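Local coordinates for protein tryptophan--tRNA ligase (Mycoplasma pneumoniae, PDB 2YY5) that probably catalyses the ATP-dependent attachment of tryptophan to tRNA(Trp), as a homodimer of class I synthetase subunits, at residues K237-F240 / T244-G247; Y94-Q99 / R165-R170; E31-C36 / P75-L80; P262-L267 / T295-V300. The protein carries 1 engineered substitution. All coordinates share one frame; numbering follows the deposited sequence.

Contact 1: K237-F240 / T244-G247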
loop_
_atom_site.group_PDB
_atom_site.type_symbol
_atom_site.label_atom_id
_atom_site.label_comp_id
_atom_site.label_asym_id
_atom_site.label_seq_id
_atom_site.Cartn_x
_atom_site.Cartn_y
_atom_site.Cartn_z
ATOM N N LYS B 237 -47.637 0.523 -18.914
ATOM C CA LYS B 237 -47.949 1.696 -18.108
ATOM C C LYS B 237 -46.664 2.448 -17.802
ATOM O O LYS B 237 -45.817 1.956 -17.058
ATOM C CB LYS B 237 -48.613 1.283 -16.797
ATOM C CG LYS B 237 -49.375 2.414 -16.127
ATOM C CD LYS B 237 -50.829 2.479 -16.602
ATOM C CE LYS B 237 -50.954 2.675 -18.111
ATOM N NZ LYS B 237 -52.366 2.518 -18.576
ATOM N N ILE B 238 -46.513 3.637 -18.379
ATOM C CA ILE B 238 -45.314 4.434 -18.145
ATOM C C ILE B 238 -45.466 5.297 -16.899
ATOM O O ILE B 238 -46.267 6.231 -16.864
ATOM C CB ILE B 238 -44.989 5.330 -19.357
ATOM C CG1 ILE B 238 -44.724 4.454 -20.588
ATOM C CG2 ILE B 238 -43.761 6.179 -19.061
ATOM C CD1 ILE B 238 -44.746 5.200 -21.909
ATOM N N ARG B 239 -44.682 4.967 -15.878
ATOM C CA ARG B 239 -44.694 5.674 -14.606
ATOM C C ARG B 239 -43.456 5.257 -13.828
ATOM O O ARG B 239 -42.758 4.322 -14.227
ATOM C CB ARG B 239 -45.930 5.285 -13.804
ATOM C CG ARG B 239 -45.985 3.803 -13.456
ATOM C CD ARG B 239 -47.213 3.501 -12.637
ATOM N NE ARG B 239 -47.867 2.274 -13.070
ATOM C CZ ARG B 239 -49.175 2.064 -12.971
ATOM N NH1 ARG B 239 -49.957 3.003 -12.454
ATOM N NH2 ARG B 239 -49.701 0.923 -13.399
ATOM N N PHE B 240 -43.191 5.940 -12.718
ATOM C CA PHE B 240 -42.045 5.603 -11.885
ATOM C C PHE B 240 -42.427 4.542 -10.858
ATOM O O PHE B 240 -43.142 4.821 -9.897
ATOM C CB PHE B 240 -41.509 6.842 -11.160
ATOM C CG PHE B 240 -40.867 7.852 -12.068
ATOM C CD1 PHE B 240 -41.642 8.774 -12.769
ATOM C CD2 PHE B 240 -39.484 7.877 -12.232
ATOM C CE1 PHE B 240 -41.046 9.709 -13.623
ATOM C CE2 PHE B 240 -38.877 8.805 -13.081
ATOM C CZ PHE B 240 -39.659 9.723 -13.778
ATOM N N THR B 244 -41.830 -2.428 -9.049
ATOM C CA THR B 244 -42.578 -3.304 -9.949
ATOM C C THR B 244 -42.231 -3.248 -11.435
ATOM O O THR B 244 -42.443 -4.225 -12.156
ATOM C CB THR B 244 -44.084 -3.069 -9.800
ATOM O OG1 THR B 244 -44.380 -1.683 -10.010
ATOM C CG2 THR B 244 -44.538 -3.476 -8.414
ATOM N N GLN B 245 -41.720 -2.112 -11.902
ATOM C CA GLN B 245 -41.339 -1.972 -13.308
ATOM C C GLN B 245 -39.938 -1.373 -13.424
ATOM O O GLN B 245 -39.768 -0.245 -13.896
ATOM C CB GLN B 245 -42.347 -1.093 -14.028
ATOM C CG GLN B 245 -43.752 -1.594 -13.882
ATOM C CD GLN B 245 -44.749 -0.714 -14.585
ATOM O OE1 GLN B 245 -44.809 -0.685 -15.813
ATOM N NE2 GLN B 245 -45.534 0.022 -13.810
ATOM N N PRO B 246 -38.911 -2.134 -13.003
ATOM C CA PRO B 246 -37.523 -1.670 -13.058
ATOM C C PRO B 246 -37.109 -1.117 -14.415
ATOM O O PRO B 246 -36.536 -0.032 -14.494
ATOM C CB PRO B 246 -36.732 -2.911 -12.647
ATOM C CG PRO B 246 -37.609 -4.032 -13.086
ATOM C CD PRO B 246 -38.959 -3.562 -12.646
ATOM N N GLY B 247 -37.402 -1.861 -15.477
ATOM C CA GLY B 247 -37.050 -1.422 -16.820
ATOM C C GLY B 247 -37.618 -0.061 -17.184
ATOM O O GLY B 247 -36.873 0.893 -17.390
#

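Contact 2: Y94-Q99 / R165-R170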
loop_
_atom_site.group_PDB
_atom_site.type_symbol
_atom_site.label_atom_id
_atom_site.label_comp_id
_atom_site.label_asym_id
_atom_site.label_seq_id
_atom_site.Cartn_x
_atom_site.Cartn_y
_atom_site.Cartn_z
ATOM N N TYR B 94 -1.652 3.424 2.776
ATOM C CA TYR B 94 -0.928 2.449 3.581
ATOM C C TYR B 94 -1.257 2.596 5.061
ATOM O O TYR B 94 -1.435 1.595 5.761
ATOM C CB TYR B 94 0.585 2.586 3.365
ATOM C CG TYR B 94 1.405 1.572 4.143
ATOM C CD1 TYR B 94 1.865 1.845 5.434
ATOM C CD2 TYR B 94 1.673 0.321 3.605
ATOM C CE1 TYR B 94 2.563 0.893 6.160
ATOM C CE2 TYR B 94 2.367 -0.633 4.316
ATOM C CZ TYR B 94 2.809 -0.354 5.589
ATOM O OH TYR B 94 3.472 -1.343 6.274
ATOM N N LEU B 95 -1.341 3.832 5.547
ATOM C CA LEU B 95 -1.657 4.043 6.960
ATOM C C LEU B 95 -3.044 3.496 7.247
ATOM O O LEU B 95 -3.283 2.896 8.290
ATOM C CB LEU B 95 -1.603 5.528 7.325
ATOM C CG LEU B 95 -0.270 6.238 7.125
ATOM C CD1 LEU B 95 -0.359 7.631 7.703
ATOM C CD2 LEU B 95 0.842 5.451 7.798
ATOM N N MET B 96 -3.957 3.715 6.309
ATOM C CA MET B 96 -5.321 3.229 6.438
ATOM C C MET B 96 -5.308 1.699 6.465
ATOM O O MET B 96 -5.898 1.084 7.357
ATOM C CB MET B 96 -6.163 3.741 5.268
ATOM C CG MET B 96 -7.272 4.718 5.652
ATOM S SD MET B 96 -6.774 6.165 6.610
ATOM C CE MET B 96 -7.560 5.797 8.172
ATOM N N MET B 97 -4.608 1.091 5.508
ATOM C CA MET B 97 -4.508 -0.367 5.415
ATOM C C MET B 97 -3.988 -1.038 6.698
ATOM O O MET B 97 -4.550 -2.037 7.155
ATOM C CB MET B 97 -3.615 -0.761 4.227
ATOM C CG MET B 97 -3.423 -2.271 4.049
ATOM S SD MET B 97 -2.470 -2.744 2.589
ATOM C CE MET B 97 -0.818 -1.971 2.973
ATOM N N VAL B 98 -2.918 -0.501 7.275
ATOM C CA VAL B 98 -2.377 -1.077 8.496
ATOM C C VAL B 98 -3.323 -0.859 9.663
ATOM O O VAL B 98 -3.182 -1.507 10.697
ATOM C CB VAL B 98 -1.005 -0.485 8.885
ATOM C CG1 VAL B 98 0.027 -0.848 7.856
ATOM C CG2 VAL B 98 -1.111 1.023 9.070
ATOM N N GLN B 99 -4.279 0.057 9.511
ATOM C CA GLN B 99 -5.234 0.309 10.586
ATOM C C GLN B 99 -6.542 -0.451 10.391
ATOM O O GLN B 99 -7.463 -0.325 11.194
ATOM C CB GLN B 99 -5.526 1.799 10.721
ATOM C CG GLN B 99 -4.459 2.578 11.469
ATOM C CD GLN B 99 -4.312 2.152 12.928
ATOM O OE1 GLN B 99 -3.362 1.453 13.293
ATOM N NE2 GLN B 99 -5.257 2.572 13.766
ATOM N N ARG B 165 -15.420 6.094 7.253
ATOM C CA ARG B 165 -15.765 6.809 8.468
ATOM C C ARG B 165 -15.368 5.973 9.679
ATOM O O ARG B 165 -14.997 6.517 10.712
ATOM C CB ARG B 165 -17.262 7.111 8.502
ATOM C CG ARG B 165 -17.783 7.734 7.217
ATOM C CD ARG B 165 -19.183 8.272 7.402
ATOM N NE ARG B 165 -19.178 9.421 8.295
ATOM C CZ ARG B 165 -20.207 9.796 9.039
ATOM N NH1 ARG B 165 -20.103 10.861 9.824
ATOM N NH2 ARG B 165 -21.333 9.101 9.004
ATOM N N ASP B 166 -15.440 4.651 9.562
ATOM C CA ASP B 166 -15.060 3.794 10.685
ATOM C C ASP B 166 -13.558 3.911 10.937
ATOM O O ASP B 166 -13.116 3.954 12.086
ATOM C CB ASP B 166 -15.424 2.324 10.420
ATOM C CG ASP B 166 -16.918 2.108 10.258
ATOM O OD1 ASP B 166 -17.697 2.964 10.745
ATOM O OD2 ASP B 166 -17.314 1.079 9.654
ATOM N N LEU B 167 -12.784 3.968 9.855
ATOM C CA LEU B 167 -11.329 4.090 9.951
ATOM C C LEU B 167 -10.943 5.467 10.483
ATOM O O LEU B 167 -10.003 5.597 11.263
ATOM C CB LEU B 167 -10.668 3.868 8.576
ATOM C CG LEU B 167 -10.757 2.468 7.946
ATOM C CD1 LEU B 167 -9.982 2.442 6.623
ATOM C CD2 LEU B 167 -10.188 1.433 8.917
ATOM N N ALA B 168 -11.669 6.492 10.054
ATOM C CA ALA B 168 -11.405 7.852 10.497
ATOM C C ALA B 168 -11.620 7.934 12.015
ATOM O O ALA B 168 -10.811 8.517 12.747
ATOM C CB ALA B 168 -12.330 8.821 9.771
ATOM N N GLN B 169 -12.709 7.331 12.480
ATOM C CA GLN B 169 -13.017 7.320 13.903
ATOM C C GLN B 169 -12.009 6.454 14.658
ATOM O O GLN B 169 -11.582 6.799 15.761
ATOM C CB GLN B 169 -14.441 6.808 14.127
ATOM C CG GLN B 169 -15.525 7.837 13.821
ATOM C CD GLN B 169 -16.913 7.280 14.057
ATOM O OE1 GLN B 169 -17.400 6.445 13.292
ATOM N NE2 GLN B 169 -17.553 7.724 15.131
ATOM N N ARG B 170 -11.639 5.327 14.058
ATOM C CA ARG B 170 -10.644 4.424 14.639
ATOM C C ARG B 170 -9.344 5.236 14.838
ATOM O O ARG B 170 -8.793 5.265 15.934
ATOM C CB ARG B 170 -10.434 3.248 13.672
ATOM C CG ARG B 170 -9.350 2.219 14.009
ATOM C CD ARG B 170 -9.923 0.929 14.589
ATOM N NE ARG B 170 -11.105 0.400 13.895
ATOM C CZ ARG B 170 -11.105 -0.199 12.704
ATOM N NH1 ARG B 170 -9.984 -0.362 12.024
ATOM N NH2 ARG B 170 -12.240 -0.661 12.200
#

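Contact 3: E31-C36 / P75-L80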
loop_
_atom_site.group_PDB
_atom_site.type_symbol
_atom_site.label_atom_id
_atom_site.label_comp_id
_atom_site.label_asym_id
_atom_site.label_seq_id
_atom_site.Cartn_x
_atom_site.Cartn_y
_atom_site.Cartn_z
ATOM N N GLU B 31 -22.138 21.727 -10.970
ATOM C CA GLU B 31 -22.828 22.447 -9.912
ATOM C C GLU B 31 -21.875 22.525 -8.727
ATOM O O GLU B 31 -21.764 23.554 -8.057
ATOM C CB GLU B 31 -24.096 21.692 -9.501
ATOM C CG GLU B 31 -24.895 21.113 -10.666
ATOM C CD GLU B 31 -26.177 20.425 -10.213
ATOM O OE1 GLU B 31 -26.876 19.829 -11.065
ATOM O OE2 GLU B 31 -26.489 20.487 -9.003
ATOM N N LEU B 32 -21.180 21.417 -8.489
ATOM C CA LEU B 32 -20.231 21.307 -7.389
ATOM C C LEU B 32 -19.083 22.310 -7.433
ATOM O O LEU B 32 -18.827 23.003 -6.452
ATOM C CB LEU B 32 -19.672 19.876 -7.321
ATOM C CG LEU B 32 -20.660 18.845 -6.765
ATOM C CD1 LEU B 32 -20.098 17.440 -6.853
ATOM C CD2 LEU B 32 -20.960 19.203 -5.331
ATOM N N GLN B 33 -18.389 22.386 -8.563
ATOM C CA GLN B 33 -17.261 23.302 -8.700
ATOM C C GLN B 33 -17.692 24.747 -8.516
ATOM O O GLN B 33 -16.854 25.640 -8.399
ATOM C CB GLN B 33 -16.613 23.141 -10.070
ATOM C CG GLN B 33 -17.581 23.306 -11.218
ATOM C CD GLN B 33 -16.889 23.220 -12.548
ATOM O OE1 GLN B 33 -15.927 22.475 -12.699
ATOM N NE2 GLN B 33 -17.374 23.972 -13.527
ATOM N N GLU B 34 -19.000 24.975 -8.491
ATOM C CA GLU B 34 -19.526 26.321 -8.308
ATOM C C GLU B 34 -19.857 26.550 -6.834
ATOM O O GLU B 34 -19.691 27.649 -6.314
ATOM C CB GLU B 34 -20.786 26.515 -9.158
ATOM C CG GLU B 34 -20.895 27.883 -9.815
ATOM C CD GLU B 34 -19.844 28.117 -10.909
ATOM O OE1 GLU B 34 -19.781 27.319 -11.872
ATOM O OE2 GLU B 34 -19.086 29.109 -10.809
ATOM N N GLN B 35 -20.311 25.497 -6.161
ATOM C CA GLN B 35 -20.691 25.578 -4.756
ATOM C C GLN B 35 -19.594 25.169 -3.778
ATOM O O GLN B 35 -19.540 25.665 -2.653
ATOM C CB GLN B 35 -21.924 24.706 -4.506
ATOM C CG GLN B 35 -23.225 25.266 -5.056
ATOM C CD GLN B 35 -23.678 26.518 -4.318
ATOM O OE1 GLN B 35 -23.048 27.573 -4.416
ATOM N NE2 GLN B 35 -24.770 26.400 -3.567
ATOM N N CYS B 36 -18.715 24.271 -4.196
ATOM C CA CYS B 36 -17.667 23.813 -3.301
ATOM C C CYS B 36 -16.270 23.950 -3.869
ATOM O O CYS B 36 -16.081 24.284 -5.034
ATOM C CB CYS B 36 -17.874 22.333 -2.958
ATOM S SG CYS B 36 -19.561 21.808 -2.609
ATOM N N PRO B 75 -10.790 23.383 -14.807
ATOM C CA PRO B 75 -9.565 23.410 -13.999
ATOM C C PRO B 75 -9.288 24.754 -13.327
ATOM O O PRO B 75 -8.374 24.872 -12.509
ATOM C CB PRO B 75 -8.477 22.995 -14.995
ATOM C CG PRO B 75 -9.034 23.431 -16.322
ATOM C CD PRO B 75 -10.489 23.047 -16.211
ATOM N N GLN B 76 -10.072 25.771 -13.669
ATOM C CA GLN B 76 -9.907 27.083 -13.051
ATOM C C GLN B 76 -10.836 27.187 -11.843
ATOM O O GLN B 76 -10.588 27.962 -10.922
ATOM C CB GLN B 76 -10.238 28.211 -14.033
ATOM C CG GLN B 76 -9.198 28.457 -15.118
ATOM C CD GLN B 76 -9.434 29.778 -15.832
ATOM O OE1 GLN B 76 -9.174 30.851 -15.284
ATOM N NE2 GLN B 76 -9.946 29.707 -17.054
ATOM N N LYS B 77 -11.905 26.396 -11.857
ATOM C CA LYS B 77 -12.878 26.390 -10.774
ATOM C C LYS B 77 -12.681 25.178 -9.866
ATOM O O LYS B 77 -13.056 25.205 -8.694
ATOM C CB LYS B 77 -14.297 26.374 -11.349
ATOM C CG LYS B 77 -14.638 27.585 -12.203
ATOM C CD LYS B 77 -15.941 27.394 -12.963
ATOM C CE LYS B 77 -16.234 28.571 -13.892
ATOM N NZ LYS B 77 -17.354 28.270 -14.833
ATOM N N ALA B 78 -12.078 24.123 -10.409
ATOM C CA ALA B 78 -11.854 22.891 -9.661
ATOM C C ALA B 78 -10.417 22.381 -9.789
ATOM O O ALA B 78 -9.590 22.991 -10.464
ATOM C CB ALA B 78 -12.829 21.820 -10.142
ATOM N N CYS B 79 -10.136 21.260 -9.125
ATOM C CA CYS B 79 -8.822 20.629 -9.154
ATOM C C CYS B 79 -8.951 19.218 -9.710
ATOM O O CYS B 79 -9.581 18.364 -9.090
ATOM C CB CYS B 79 -8.233 20.551 -7.748
ATOM S SG CYS B 79 -6.679 19.638 -7.682
ATOM N N LEU B 80 -8.358 18.977 -10.875
ATOM C CA LEU B 80 -8.419 17.665 -11.513
ATOM C C LEU B 80 -7.010 17.082 -11.614
ATOM O O LEU B 80 -6.155 17.637 -12.296
ATOM C CB LEU B 80 -9.045 17.800 -12.906
ATOM C CG LEU B 80 -9.019 16.597 -13.858
ATOM C CD1 LEU B 80 -9.777 15.404 -13.266
ATOM C CD2 LEU B 80 -9.634 17.026 -15.192
HETATM O O HOH W 1 -14.324 23.753 -7.037
#

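Contact 4: P262-L267 / T295-V300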
loop_
_atom_site.group_PDB
_atom_site.type_symbol
_atom_site.label_atom_id
_atom_site.label_comp_id
_atom_site.label_asym_id
_atom_site.label_seq_id
_atom_site.Cartn_x
_atom_site.Cartn_y
_atom_site.Cartn_z
ATOM N N PRO B 262 -28.532 21.295 -21.425
ATOM C CA PRO B 262 -28.789 22.357 -22.409
ATOM C C PRO B 262 -29.265 21.735 -23.721
ATOM O O PRO B 262 -30.312 22.113 -24.259
ATOM C CB PRO B 262 -27.437 23.037 -22.536
ATOM C CG PRO B 262 -26.950 22.990 -21.108
ATOM C CD PRO B 262 -27.270 21.553 -20.708
ATOM N N VAL B 263 -28.493 20.791 -24.247
ATOM C CA VAL B 263 -28.927 20.099 -25.449
ATOM C C VAL B 263 -30.173 19.406 -24.892
ATOM O O VAL B 263 -30.223 19.113 -23.700
ATOM C CB VAL B 263 -27.892 19.046 -25.903
ATOM C CG1 VAL B 263 -28.237 18.540 -27.296
ATOM C CG2 VAL B 263 -26.503 19.651 -25.895
ATOM N N ASN B 264 -31.174 19.152 -25.720
ATOM C CA ASN B 264 -32.405 18.529 -25.235
ATOM C C ASN B 264 -33.377 19.582 -24.688
ATOM O O ASN B 264 -34.425 19.247 -24.129
ATOM C CB ASN B 264 -32.121 17.488 -24.141
ATOM C CG ASN B 264 -31.329 16.299 -24.652
ATOM O OD1 ASN B 264 -31.208 16.094 -25.860
ATOM N ND2 ASN B 264 -30.796 15.498 -23.730
ATOM N N GLN B 265 -33.027 20.853 -24.842
ATOM C CA GLN B 265 -33.894 21.939 -24.387
ATOM C C GLN B 265 -35.246 21.826 -25.090
ATOM O O GLN B 265 -36.300 21.919 -24.464
ATOM C CB GLN B 265 -33.272 23.292 -24.732
ATOM C CG GLN B 265 -34.069 24.474 -24.249
ATOM C CD GLN B 265 -34.125 24.534 -22.741
ATOM O OE1 GLN B 265 -33.091 24.574 -22.077
ATOM N NE2 GLN B 265 -35.333 24.542 -22.190
ATOM N N SER B 266 -35.194 21.631 -26.404
ATOM C CA SER B 266 -36.391 21.510 -27.220
ATOM C C SER B 266 -37.142 20.255 -26.851
ATOM O O SER B 266 -38.370 20.238 -26.833
ATOM C CB SER B 266 -36.023 21.448 -28.699
ATOM O OG SER B 266 -35.240 22.565 -29.072
ATOM N N LEU B 267 -36.395 19.197 -26.561
ATOM C CA LEU B 267 -37.011 17.934 -26.204
ATOM C C LEU B 267 -37.788 18.092 -24.894
ATOM O O LEU B 267 -38.953 17.706 -24.816
ATOM C CB LEU B 267 -35.945 16.843 -26.066
ATOM C CG LEU B 267 -36.359 15.398 -26.359
ATOM C CD1 LEU B 267 -35.279 14.451 -25.867
ATOM C CD2 LEU B 267 -37.670 15.074 -25.679
ATOM N N THR B 295 -30.465 10.906 -25.262
ATOM C CA THR B 295 -29.191 10.221 -25.121
ATOM C C THR B 295 -28.227 10.529 -26.258
ATOM O O THR B 295 -27.088 10.929 -26.008
ATOM C CB THR B 295 -29.394 8.710 -25.034
ATOM O OG1 THR B 295 -30.266 8.414 -23.934
ATOM C CG2 THR B 295 -28.062 8.012 -24.829
ATOM N N VAL B 296 -28.670 10.343 -27.501
ATOM C CA VAL B 296 -27.812 10.618 -28.651
ATOM C C VAL B 296 -27.326 12.061 -28.574
ATOM O O VAL B 296 -26.135 12.325 -28.691
ATOM C CB VAL B 296 -28.555 10.399 -30.003
ATOM C CG1 VAL B 296 -27.686 10.887 -31.163
ATOM C CG2 VAL B 296 -28.874 8.913 -30.198
ATOM N N ASN B 297 -28.255 12.987 -28.355
ATOM C CA ASN B 297 -27.913 14.396 -28.247
ATOM C C ASN B 297 -26.769 14.610 -27.267
ATOM O O ASN B 297 -25.795 15.287 -27.585
ATOM C CB ASN B 297 -29.128 15.217 -27.799
ATOM C CG ASN B 297 -30.170 15.370 -28.897
ATOM O OD1 ASN B 297 -30.059 14.765 -29.971
ATOM N ND2 ASN B 297 -31.193 16.179 -28.631
ATOM N N LEU B 298 -26.891 14.035 -26.078
ATOM C CA LEU B 298 -25.863 14.181 -25.056
ATOM C C LEU B 298 -24.536 13.561 -25.513
ATOM O O LEU B 298 -23.499 14.232 -25.521
ATOM C CB LEU B 298 -26.340 13.538 -23.746
ATOM C CG LEU B 298 -25.576 13.694 -22.415
ATOM C CD1 LEU B 298 -24.230 13.047 -22.535
ATOM C CD2 LEU B 298 -25.437 15.157 -22.022
ATOM N N LEU B 299 -24.561 12.292 -25.907
ATOM C CA LEU B 299 -23.333 11.632 -26.341
ATOM C C LEU B 299 -22.629 12.371 -27.479
ATOM O O LEU B 299 -21.420 12.616 -27.414
ATOM C CB LEU B 299 -23.628 10.180 -26.733
ATOM C CG LEU B 299 -23.637 9.159 -25.584
ATOM C CD1 LEU B 299 -24.098 9.797 -24.301
ATOM C CD2 LEU B 299 -24.543 8.010 -25.936
ATOM N N VAL B 300 -23.386 12.736 -28.513
ATOM C CA VAL B 300 -22.823 13.449 -29.656
ATOM C C VAL B 300 -22.174 14.757 -29.204
ATOM O O VAL B 300 -21.153 15.162 -29.743
ATOM C CB VAL B 300 -23.916 13.718 -30.728
ATOM C CG1 VAL B 300 -23.414 14.683 -31.793
ATOM C CG2 VAL B 300 -24.314 12.407 -31.379
#

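Contact 1: K237-F240 / T244-G247
Gln245 sends its CG out beside its own backbone N, anti to the carbonyl carbon (chi1 -55°), and continues extended, which carries the amide across to the loop at 237-240. Arg239 meets it from that loop: its CG is tucked between backbone N and carbonyl carbon (chi1 62°), and a bend further along the chain turns the guanidinium toward the glutamine. The two side chains meet nearly perpendicular, with their planes 77° apart and the amide end lying at the edge of the guanidinium. In the model Arg239 NE is 3.3 Å from Gln245 NE2, and Lys237 O is 3.1 Å from Gln245 OE1. The amide has probably been built turned over; with its two ends exchanged, both approaches could be hydrogen bonds. Within the loop itself, the CG of Lys237 lies over one face of the Arg239 guanidinium, toward its rim, while the lysine's end leads away from the contact. Gln245 occupies the N-cap position of helix 246-259, so this local contact folds the connection back against the helix start. Ile238 and Phe240 turn the other way onto Leu252 of that helix, and Tyr284, opening helix 284-308, hydrogen-bonds through its hydroxyl to Lys237 N.

Contact 2: Y94-Q99 / R165-R170
Met96 and Leu167 mark where the backbones of 94-99 and 165-170 come closest, with their CA atoms 7.0 Å apart. The 165-170 backbone is regularly helical, Arg170 N bonding to Asp166 O, whereas in 94-99 the amide of Gln99 bonds to Met96 O at 2.9 Å and only weakly to Leu95 O. The apolar half of the contact lies between Met96, bent at chi2 and chi3, and Leu167. The methionine passes the leucine at a slant, its CG 3.7 Å from Leu167 CD1 and its CE 3.7 Å from Leu167 CB, so the thioether chain touches the leucine at two points along one side. Next to it the packing turns polar. Arg170 CG leaves anti to its backbone N (chi1 175°), and bends at chi2 and chi3 bring the guanidinium round until NH1 is 2.7 Å from Gln99 O, which lies at its edge. The Gln99 side chain passes the aliphatic part of the arginine, NE2 being 4.1 Å from Arg170 CG, with amide and guanidinium planes 56° apart. The strongest polar partner of Arg170 is Glu104, a salt bridge through NH2. The Met96 side chain is about 9 Å from that of Asp142, which probably binds tryptophan. Ala140 of helix 131-144 touches both Met96 and Leu167, while on helix 87-98 Tyr94, Leu95, Met97 and Val98 pack against the second subunit.

Contact 3: E31-C36 / P75-L80
Gln33 leads the helical side of this contact toward the 75-80 segment, its CB 4.0 Å from Ala78 CB. Its CG sits between backbone N and carbonyl carbon (chi1 55°), and the chain then extends past Lys77, where NE2 comes 3.8 Å from Lys77 CD. The amide is held by the turn before the strand: OE1 accepts from Asp74 N, and NE2 gives a weak bond to Gly72 O, which together probably set its rotation. Glu34 follows, bent at chi2, so that its carboxylate swings over to the lysine; Glu34 OE1 and Lys77 NZ form a long salt bridge of 3.9 Å. The extended lysine also has a weak, long ion pair with Asp74, so both carboxylates probably steady its charge only loosely. At Cys36, where the chain leaves the helix, a water spans the backbones, 2.7 Å from Cys36 O and 2.5 Å from Lys77 O, though its bonding pattern is uncertain. The contact joins the end of helix 29-35 to the entry of strand 78-82 in the parallel sheet of the nucleotide-binding fold. Strand 37-42, beside 78-82 in the sheet, contributes Leu38, touching Gln33 and Ala78, and helix 54-71 packs on Leu80.

Contact 4: P262-L267 / T295-V300
A side-chain hydrogen bond between two asparagines joins a tight turn to the flank of a long helix: Asn264, in the turn between helices 246-259 and 265-271, meets Asn297 on helix 284-308. The bond runs from Asn297 ND2 to Asn264 OD1, 2.8 Å long. It is bent at the hydrogen, with an angle of 135°, yet the donor stands almost straight out from the acceptor carbonyl, the C=O...N angle being 167°. The acceptor is tilted out of the plane of the Asn297 amide, and the two amides are turned only 31° from each other. The other end of the Asn264 amide is also used, ND2 donating to the backbone oxygens of Leu258 and Ala294, so both ends of this buried group are gripped and its rotation is set. A type II turn from Pro262 to Gln265 supplies the shape, with Asn264 taking a positive phi at its third position. Although Asn264 is also the N-cap residue of helix 265-271, its amide is engaged elsewhere and does not cap that helix. Beside the polar pair, Val263 lays CG1, anti to its backbone N, against Asn297 CB at 3.5 Å. Leu267, in the first turn of the short helix, packs on Leu259 of helix 246-259 and on Ala294, and Thr295 on the far flank of helix 284-308 meets Val223 and Ile227 of helix 220-228.

Overall arrangement
Along the chain the order is contact 3, 2, 1 and 4, and none touches another. Contacts 3 and 2, with centres about 28 Å apart, are linked through strand 78-82, followed by helix 87-98, which reaches the dimer interface. Contacts 1 and 4, about 23 Å apart between centres, lie at the two ends of helix 246-259; helix 284-308 supplies one side of contact 4 and, through Tyr284, adjoins contact 1. The centres of contacts 2 and 4, about 43 Å apart, lie on opposite sides of the chain's centre, so the set reaches from subunit interface to distal helices. Contacts 1, 3 and 4 lie away from the adenylate-analogue site, whereas the Met96 side chain of contact 2 is about 11 Å from it.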